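PDB 6MLY: bifunctional GH43-CE protein, which probably acts on arabinoxylans, pairing a family 43 glycoside hydrolase region, a family generally assigned beta-xylosidase activity, with a carbohydrate esterase domain of the alpha/beta-hydrolase kind. Local coordinates for residues 644-649 and 712-717; 528-533 and 559-564; 99-104 and 145-150. One frame throughout, in Å; residues are numbered along the deposited sequence.

Interaction 1 of 3, residues 644-649 and 712-717; sequences KSYTIG and LALLNP
Ile648 and Leu714 meet where strand 645-648 passes the C-terminal end of helix 709-714, and every contact between the two segments is of van der Waals kind. Among the aliphatic groups, the side chains of Ile648 and Leu714 slide past each other in opposite directions, with CG1 of Ile648 4.0 Å from CD2 of Leu714. The same leucine methyl lies 3.8 Å from the backbone N of Ile648, against the strand itself. With CG1 beside its backbone N (chi1 -69°) and an extended chi2, Ile648 sends CD1 on to the helix, where it lies 3.6 Å from CB of Ala713. The single aromatic contribution is an edge contact: CD2 of Leu714 sits in the plane of the Tyr646 ring, 3.9 Å from CD1. Leu714 O accepts a hydrogen bond from the hydroxyl of Tyr720, a residue of the sodium site, and the Tyr720 ring also meets Tyr646 edge-to-face. Leu714 further packs on Val653 of the partner strand 651-654. With no hydrogen bond or charge pair across it, this contact rests on apolar packing, with one leucine methyl shared among three strand residues to join a surface hairpin to a helix end.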
# COMPACT_ATOMS: atom_id res chain seq x y z
N LYS A 644 9.65 -30.52 23.26
CA LYS A 644 8.90 -30.97 22.10
C LYS A 644 7.47 -31.32 22.54
O LYS A 644 6.51 -30.83 21.95
CB LYS A 644 9.58 -32.14 21.40
CG LYS A 644 9.17 -32.30 19.93
CD LYS A 644 9.53 -33.63 19.29
CE LYS A 644 8.48 -34.13 18.33
NZ LYS A 644 7.19 -34.41 19.02
N SER A 645 7.34 -32.16 23.57
CA SER A 645 6.02 -32.55 24.09
C SER A 645 6.04 -32.66 25.62
O SER A 645 7.08 -32.45 26.25
CB SER A 645 5.55 -33.83 23.45
OG SER A 645 6.09 -34.96 24.13
N TYR A 646 4.87 -32.96 26.19
CA TYR A 646 4.73 -33.22 27.62
C TYR A 646 3.40 -33.94 27.88
O TYR A 646 2.45 -33.82 27.11
CB TYR A 646 4.82 -31.92 28.42
CG TYR A 646 5.32 -32.09 29.84
CD1 TYR A 646 4.46 -31.96 30.92
CD2 TYR A 646 6.64 -32.40 30.09
CE1 TYR A 646 4.91 -32.12 32.22
CE2 TYR A 646 7.11 -32.57 31.39
CZ TYR A 646 6.24 -32.43 32.46
OH TYR A 646 6.69 -32.60 33.74
N THR A 647 3.35 -34.68 28.99
CA THR A 647 2.22 -35.54 29.36
C THR A 647 1.95 -35.39 30.86
O THR A 647 2.79 -35.75 31.65
CB THR A 647 2.52 -37.00 29.03
OG1 THR A 647 2.75 -37.08 27.62
CG2 THR A 647 1.41 -37.96 29.41
N ILE A 648 0.78 -34.86 31.22
CA ILE A 648 0.25 -34.93 32.58
C ILE A 648 -1.00 -35.81 32.56
O ILE A 648 -1.85 -35.67 31.69
CB ILE A 648 -0.02 -33.53 33.18
CG1 ILE A 648 1.28 -32.77 33.45
CG2 ILE A 648 -0.88 -33.63 34.43
CD1 ILE A 648 1.10 -31.39 34.05
N GLY A 649 -1.11 -36.69 33.55
CA GLY A 649 -2.19 -37.66 33.63
C GLY A 649 -2.33 -38.42 32.33
O GLY A 649 -1.39 -39.04 31.86
N LEU A 712 -5.37 -28.15 31.80
CA LEU A 712 -5.15 -26.82 32.38
C LEU A 712 -3.72 -26.69 32.92
O LEU A 712 -3.15 -25.59 32.88
CB LEU A 712 -6.17 -26.57 33.50
CG LEU A 712 -7.62 -26.36 33.05
CD1 LEU A 712 -8.44 -25.78 34.20
CD2 LEU A 712 -7.71 -25.48 31.81
N ALA A 713 -3.16 -27.79 33.43
CA ALA A 713 -1.78 -27.81 33.92
C ALA A 713 -0.80 -27.81 32.74
O ALA A 713 0.28 -27.21 32.82
CB ALA A 713 -1.56 -29.01 34.81
N LEU A 714 -1.17 -28.49 31.65
CA LEU A 714 -0.31 -28.60 30.48
C LEU A 714 -0.11 -27.23 29.83
O LEU A 714 0.94 -27.00 29.23
CB LEU A 714 -0.92 -29.60 29.49
CG LEU A 714 -0.65 -31.07 29.79
CD1 LEU A 714 -1.43 -31.97 28.85
CD2 LEU A 714 0.84 -31.39 29.71
N LEU A 715 -1.10 -26.33 29.94
CA LEU A 715 -0.98 -24.99 29.33
C LEU A 715 -0.49 -23.97 30.36
O LEU A 715 -0.26 -22.81 30.02
CB LEU A 715 -2.30 -24.58 28.66
CG LEU A 715 -3.50 -24.26 29.57
CD1 LEU A 715 -3.46 -22.83 30.09
CD2 LEU A 715 -4.80 -24.49 28.81
N ASN A 716 -0.33 -24.41 31.61
CA ASN A 716 0.26 -23.61 32.69
C ASN A 716 1.77 -23.54 32.51
O ASN A 716 2.45 -24.56 32.56
CB ASN A 716 -0.11 -24.21 34.06
CG ASN A 716 0.41 -23.41 35.23
OD1 ASN A 716 1.33 -22.60 35.10
ND2 ASN A 716 -0.18 -23.64 36.40
N PRO A 717 2.36 -22.33 32.32
CA PRO A 717 3.81 -22.19 32.17
C PRO A 717 4.64 -22.70 33.37
O PRO A 717 5.76 -23.16 33.17
CB PRO A 717 4.04 -20.68 32.01
CG PRO A 717 2.70 -20.12 31.59
CD PRO A 717 1.66 -21.04 32.20

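Interaction 2 of 3, residues 528-533 and 559-564; sequences KLEGHK and ANNMKQ
Glu530 reaches Asn561 because its CG stands opposite the backbone N (chi1 -157°) and the chain stays extended beyond it, which carries the carboxylate across to the 559-564 turn. Lys563 answers from the other segment: its CG lies between the backbone N and the carbonyl carbon (chi1 57°), and the straight chain beyond runs to the backbone of Lys533. The carboxylate of Glu530 lies against Asn561, OE2 being 3.1 Å from CB of Asn561, and no hydrogen bond crosses between the segments. Asn560 packs on the backbone of Gly531, its CB 3.9 Å from CA of Gly531, while its ND2 bonds to Asp591. Glu530 O accepts a hydrogen bond from the side chain of Asn585. Along the Lys563 chain, CD passes 3.7 Å from Lys533 O and NZ ends 3.5 Å from CB of Lys533. That ammonium forms salt bridges with Asp535 and Asp521, which probably keep it charged, whereas the carboxylate OE2 of Glu530 stays 6.2 Å from NZ of Lys563. The 528-533 turn links the antiparallel strands 518-523 and 533-537 and folds through a short 3-10 segment; in the other segment, Met562 takes the N-cap position of helix 563-577, which belongs to the crossover between the parallel strands 546-552 and 579-584. This is the N-terminal part of the alpha/beta-hydrolase fold.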
# COMPACT_ATOMS: atom_id res chain seq x y z
N LYS A 528 -2.50 -18.92 3.88
CA LYS A 528 -3.11 -17.59 3.73
C LYS A 528 -3.79 -17.18 5.04
O LYS A 528 -4.05 -15.99 5.25
CB LYS A 528 -4.08 -17.59 2.54
N LEU A 529 -4.06 -18.15 5.92
CA LEU A 529 -4.75 -17.91 7.20
C LEU A 529 -4.12 -16.70 7.90
O LEU A 529 -2.90 -16.56 7.94
CB LEU A 529 -4.64 -19.17 8.07
CG LEU A 529 -5.55 -20.33 7.65
CD1 LEU A 529 -5.15 -21.61 8.38
CD2 LEU A 529 -7.01 -20.00 7.90
N GLU A 530 -5.00 -15.84 8.44
CA GLU A 530 -4.60 -14.58 9.08
C GLU A 530 -4.03 -14.88 10.47
O GLU A 530 -3.25 -14.10 11.01
CB GLU A 530 -5.79 -13.62 9.18
CG GLU A 530 -5.38 -12.17 9.30
CD GLU A 530 -6.39 -11.24 9.96
OE1 GLU A 530 -7.56 -11.63 10.07
OE2 GLU A 530 -5.99 -10.12 10.35
N GLY A 531 -4.45 -16.03 11.03
CA GLY A 531 -3.90 -16.56 12.26
C GLY A 531 -2.39 -16.74 12.18
O GLY A 531 -1.72 -16.70 13.22
N HIS A 532 -1.85 -16.92 10.96
CA HIS A 532 -0.43 -17.18 10.77
C HIS A 532 0.26 -16.00 10.05
O HIS A 532 1.06 -16.21 9.16
CB HIS A 532 -0.23 -18.51 10.03
CG HIS A 532 -0.68 -19.70 10.81
ND1 HIS A 532 -1.21 -20.82 10.19
CD2 HIS A 532 -0.70 -19.96 12.13
CE1 HIS A 532 -1.53 -21.71 11.10
NE2 HIS A 532 -1.23 -21.21 12.30
N LYS A 533 -0.01 -14.78 10.52
CA LYS A 533 0.53 -13.56 9.93
C LYS A 533 1.29 -12.75 10.99
O LYS A 533 0.84 -12.65 12.13
CB LYS A 533 -0.62 -12.72 9.38
CG LYS A 533 -1.17 -13.19 8.05
CD LYS A 533 -0.27 -12.83 6.89
CE LYS A 533 -0.78 -13.34 5.56
NZ LYS A 533 -2.10 -12.75 5.22
N ALA A 559 -8.83 -13.81 19.39
CA ALA A 559 -8.50 -12.97 18.23
C ALA A 559 -7.37 -13.62 17.42
O ALA A 559 -6.50 -14.28 17.98
CB ALA A 559 -8.11 -11.59 18.69
N ASN A 560 -7.40 -13.41 16.09
CA ASN A 560 -6.35 -13.91 15.20
C ASN A 560 -5.81 -12.77 14.34
O ASN A 560 -5.15 -13.02 13.32
CB ASN A 560 -6.86 -15.09 14.35
CG ASN A 560 -8.09 -14.76 13.53
OD1 ASN A 560 -8.43 -13.60 13.32
ND2 ASN A 560 -8.76 -15.79 13.04
N ASN A 561 -6.04 -11.52 14.77
CA ASN A 561 -5.98 -10.38 13.88
C ASN A 561 -5.62 -9.07 14.61
O ASN A 561 -5.87 -7.99 14.07
CB ASN A 561 -7.32 -10.21 13.16
CG ASN A 561 -8.47 -9.86 14.09
OD1 ASN A 561 -8.39 -10.06 15.31
ND2 ASN A 561 -9.54 -9.32 13.51
N MET A 562 -5.00 -9.15 15.79
CA MET A 562 -4.85 -7.96 16.65
C MET A 562 -3.36 -7.68 16.94
O MET A 562 -3.03 -7.11 17.98
CB MET A 562 -5.61 -8.12 17.96
CG MET A 562 -7.12 -8.04 17.79
SD MET A 562 -7.96 -7.41 19.27
CE MET A 562 -7.59 -8.69 20.47
N LYS A 563 -2.49 -8.05 16.01
CA LYS A 563 -1.05 -7.79 16.11
C LYS A 563 -0.78 -6.28 15.99
O LYS A 563 0.22 -5.79 16.52
CB LYS A 563 -0.30 -8.55 15.01
CG LYS A 563 -0.76 -8.23 13.60
CD LYS A 563 -0.10 -9.06 12.55
CE LYS A 563 -0.70 -8.83 11.18
NZ LYS A 563 0.14 -9.43 10.14
N GLN A 564 -1.65 -5.57 15.27
CA GLN A 564 -1.56 -4.11 15.08
C GLN A 564 -1.74 -3.39 16.43
O GLN A 564 -1.09 -2.38 16.69
CB GLN A 564 -2.59 -3.64 14.04
CG GLN A 564 -2.74 -2.13 13.93
CD GLN A 564 -1.50 -1.41 13.45
OE1 GLN A 564 -1.17 -0.30 13.92
NE2 GLN A 564 -0.80 -2.03 12.48

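Interaction 3 of 3, residues 99-104 and 145-150; sequences CLRYHE and SFFFDE
Strands 99-103 and 145-148, which meet through Arg101 and the Phe146 carbonyl, run almost parallel, their directions 11° apart and their axes 7.1 Å apart at the closest. They share no backbone hydrogen bond: each is the first, outermost strand of its own antiparallel sheet, and the two are the inner strands of successive blades in the five-bladed beta-propeller of family 43. Side chains therefore fill the gap between blades. Arg101 dominates the polar part. Its CG sits beside the backbone N and packs on the Phe146 ring, and the chain bends at chi2, laying the guanidinium against the carbonyl of Phe146. It grips one atom side-on with two nitrogens: NE donates to Phe146 O at 2.9 Å with an N-H...O angle of 160°, and NH2 donates to the same Phe146 O at 3.2 Å. NH2 also bonds to Leu204 O, and Phe205 makes a cation-pi contact with the group. CD2 of Phe147 lies over one guanidinium face, 3.6 Å from NH2 of Arg101, the two planes nearly perpendicular. A leucine in place of Arg101 would probably leave the carbonyls of Phe146 and Leu204 without these donors and break the polar tie between the blades. Further along, His103 and Phe148 form an offset stack, ring centroids 4.4 Å apart and planes at 20°, and CB of His103 makes a CH-pi contact over the face of Phe148. Ser145, whose OG bonds to Leu204 N, lies about 7 Å, side chain to side chain, from Asp143, predicted to tune the catalytic acid. At this end Cys99 makes a sulfur-aromatic contact, its SG oblique to the Phe146 ring and 4.0 Å from the ring centroid.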
# COMPACT_ATOMS: atom_id res chain seq x y z
N CYS A 99 -5.90 8.01 -30.30
CA CYS A 99 -5.23 7.71 -31.55
C CYS A 99 -4.32 8.90 -31.89
O CYS A 99 -4.80 10.03 -31.99
CB CYS A 99 -6.27 7.49 -32.65
SG CYS A 99 -5.59 6.79 -34.17
N LEU A 100 -3.01 8.64 -32.03
CA LEU A 100 -2.02 9.69 -32.31
C LEU A 100 -1.39 9.45 -33.69
O LEU A 100 -0.83 8.38 -33.93
CB LEU A 100 -0.96 9.68 -31.20
CG LEU A 100 0.23 10.62 -31.42
CD1 LEU A 100 -0.22 12.07 -31.50
CD2 LEU A 100 1.27 10.44 -30.32
N ARG A 101 -1.47 10.47 -34.56
CA ARG A 101 -0.94 10.41 -35.94
C ARG A 101 -0.18 11.70 -36.26
O ARG A 101 -0.37 12.73 -35.60
CB ARG A 101 -2.05 10.26 -36.98
CG ARG A 101 -2.90 9.02 -36.82
CD ARG A 101 -2.10 7.74 -37.00
NE ARG A 101 -3.01 6.59 -37.14
CZ ARG A 101 -2.63 5.25 -37.03
NH1 ARG A 101 -1.37 4.86 -36.75
NH2 ARG A 101 -3.48 4.37 -37.46
N TYR A 102 0.67 11.63 -37.30
CA TYR A 102 1.36 12.77 -37.89
C TYR A 102 1.31 12.66 -39.41
O TYR A 102 1.82 11.69 -39.96
CB TYR A 102 2.84 12.79 -37.48
CG TYR A 102 3.68 13.81 -38.20
CD1 TYR A 102 4.44 13.47 -39.31
CD2 TYR A 102 3.76 15.12 -37.74
CE1 TYR A 102 5.24 14.41 -39.95
CE2 TYR A 102 4.55 16.06 -38.37
CZ TYR A 102 5.30 15.71 -39.48
OH TYR A 102 6.08 16.65 -40.08
N HIS A 103 0.72 13.67 -40.05
CA HIS A 103 0.47 13.65 -41.48
C HIS A 103 0.74 15.04 -42.07
O HIS A 103 0.15 16.02 -41.62
CB HIS A 103 -0.97 13.20 -41.75
CG HIS A 103 -1.30 13.15 -43.21
ND1 HIS A 103 -1.78 14.25 -43.89
CD2 HIS A 103 -1.19 12.15 -44.11
CE1 HIS A 103 -1.98 13.93 -45.14
NE2 HIS A 103 -1.62 12.65 -45.30
N GLU A 104 1.65 15.10 -43.05
CA GLU A 104 1.96 16.29 -43.84
C GLU A 104 2.01 17.54 -42.96
O GLU A 104 1.34 18.55 -43.22
CB GLU A 104 0.97 16.42 -45.01
CG GLU A 104 1.44 15.67 -46.24
CD GLU A 104 0.54 15.82 -47.46
OE1 GLU A 104 -0.60 15.33 -47.40
OE2 GLU A 104 1.00 16.43 -48.47
N SER A 145 -9.29 3.75 -34.51
CA SER A 145 -7.96 4.01 -35.04
C SER A 145 -8.09 4.64 -36.43
O SER A 145 -8.10 3.93 -37.42
CB SER A 145 -7.14 2.75 -35.07
OG SER A 145 -5.95 2.92 -35.83
N PHE A 146 -8.21 5.98 -36.47
CA PHE A 146 -8.29 6.74 -37.71
C PHE A 146 -6.93 6.70 -38.42
O PHE A 146 -5.89 6.48 -37.76
CB PHE A 146 -8.77 8.18 -37.45
CG PHE A 146 -7.74 9.10 -36.85
CD1 PHE A 146 -6.89 9.85 -37.65
CD2 PHE A 146 -7.62 9.24 -35.47
CE1 PHE A 146 -5.95 10.70 -37.10
CE2 PHE A 146 -6.67 10.09 -34.92
CZ PHE A 146 -5.84 10.82 -35.74
N PHE A 147 -6.95 6.91 -39.74
CA PHE A 147 -5.81 6.67 -40.63
C PHE A 147 -5.94 7.49 -41.91
O PHE A 147 -7.01 7.49 -42.54
CB PHE A 147 -5.72 5.18 -40.97
CG PHE A 147 -4.48 4.77 -41.71
CD1 PHE A 147 -4.43 4.81 -43.10
CD2 PHE A 147 -3.35 4.35 -41.03
CE1 PHE A 147 -3.29 4.43 -43.78
CE2 PHE A 147 -2.21 3.96 -41.72
CZ PHE A 147 -2.18 4.01 -43.09
N PHE A 148 -4.85 8.16 -42.31
CA PHE A 148 -4.73 8.86 -43.59
C PHE A 148 -4.16 7.92 -44.65
O PHE A 148 -3.01 7.50 -44.55
CB PHE A 148 -3.81 10.08 -43.47
CG PHE A 148 -4.21 11.05 -42.39
CD1 PHE A 148 -5.10 12.08 -42.66
CD2 PHE A 148 -3.70 10.94 -41.11
CE1 PHE A 148 -5.46 12.98 -41.67
CE2 PHE A 148 -4.07 11.83 -40.11
CZ PHE A 148 -4.95 12.85 -40.40
N ASP A 149 -4.96 7.61 -45.68
CA ASP A 149 -4.56 6.72 -46.77
C ASP A 149 -4.03 7.56 -47.94
O ASP A 149 -4.34 8.75 -48.07
CB ASP A 149 -5.72 5.82 -47.21
CG ASP A 149 -5.27 4.52 -47.85
OD1 ASP A 149 -4.20 4.00 -47.45
OD2 ASP A 149 -5.98 4.03 -48.74
N GLU A 150 -3.24 6.90 -48.79
CA GLU A 150 -2.62 7.54 -49.95
C GLU A 150 -3.61 7.60 -51.13
O GLU A 150 -3.29 8.16 -52.17
CB GLU A 150 -1.31 6.86 -50.36
CG GLU A 150 -1.07 5.50 -49.71
CD GLU A 150 0.25 4.86 -50.07
OE1 GLU A 150 0.49 4.65 -51.27
OE2 GLU A 150 1.04 4.57 -49.15

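Interactions 1 and 2 lie in the esterase domain, their centres about 25 Å apart, whereas interaction 3 sits on the other side of the chain's centre in the family 43 propeller, its centre about 80 Å from that of interaction 1. None of the three touches another or shares an element. Interaction 1 is a surface contact, purely apolar, between a hairpin strand and a helix end; interaction 2, partly buried, joins two turns at the start of the alpha/beta fold, where polar side chains pack together and Asn560 and Lys563 find their partners outside the pair. Interaction 3, also partly buried, covers the most surface and alone has hydrogen bonds crossing it, together with aromatic stacking; none is a fully buried core contact.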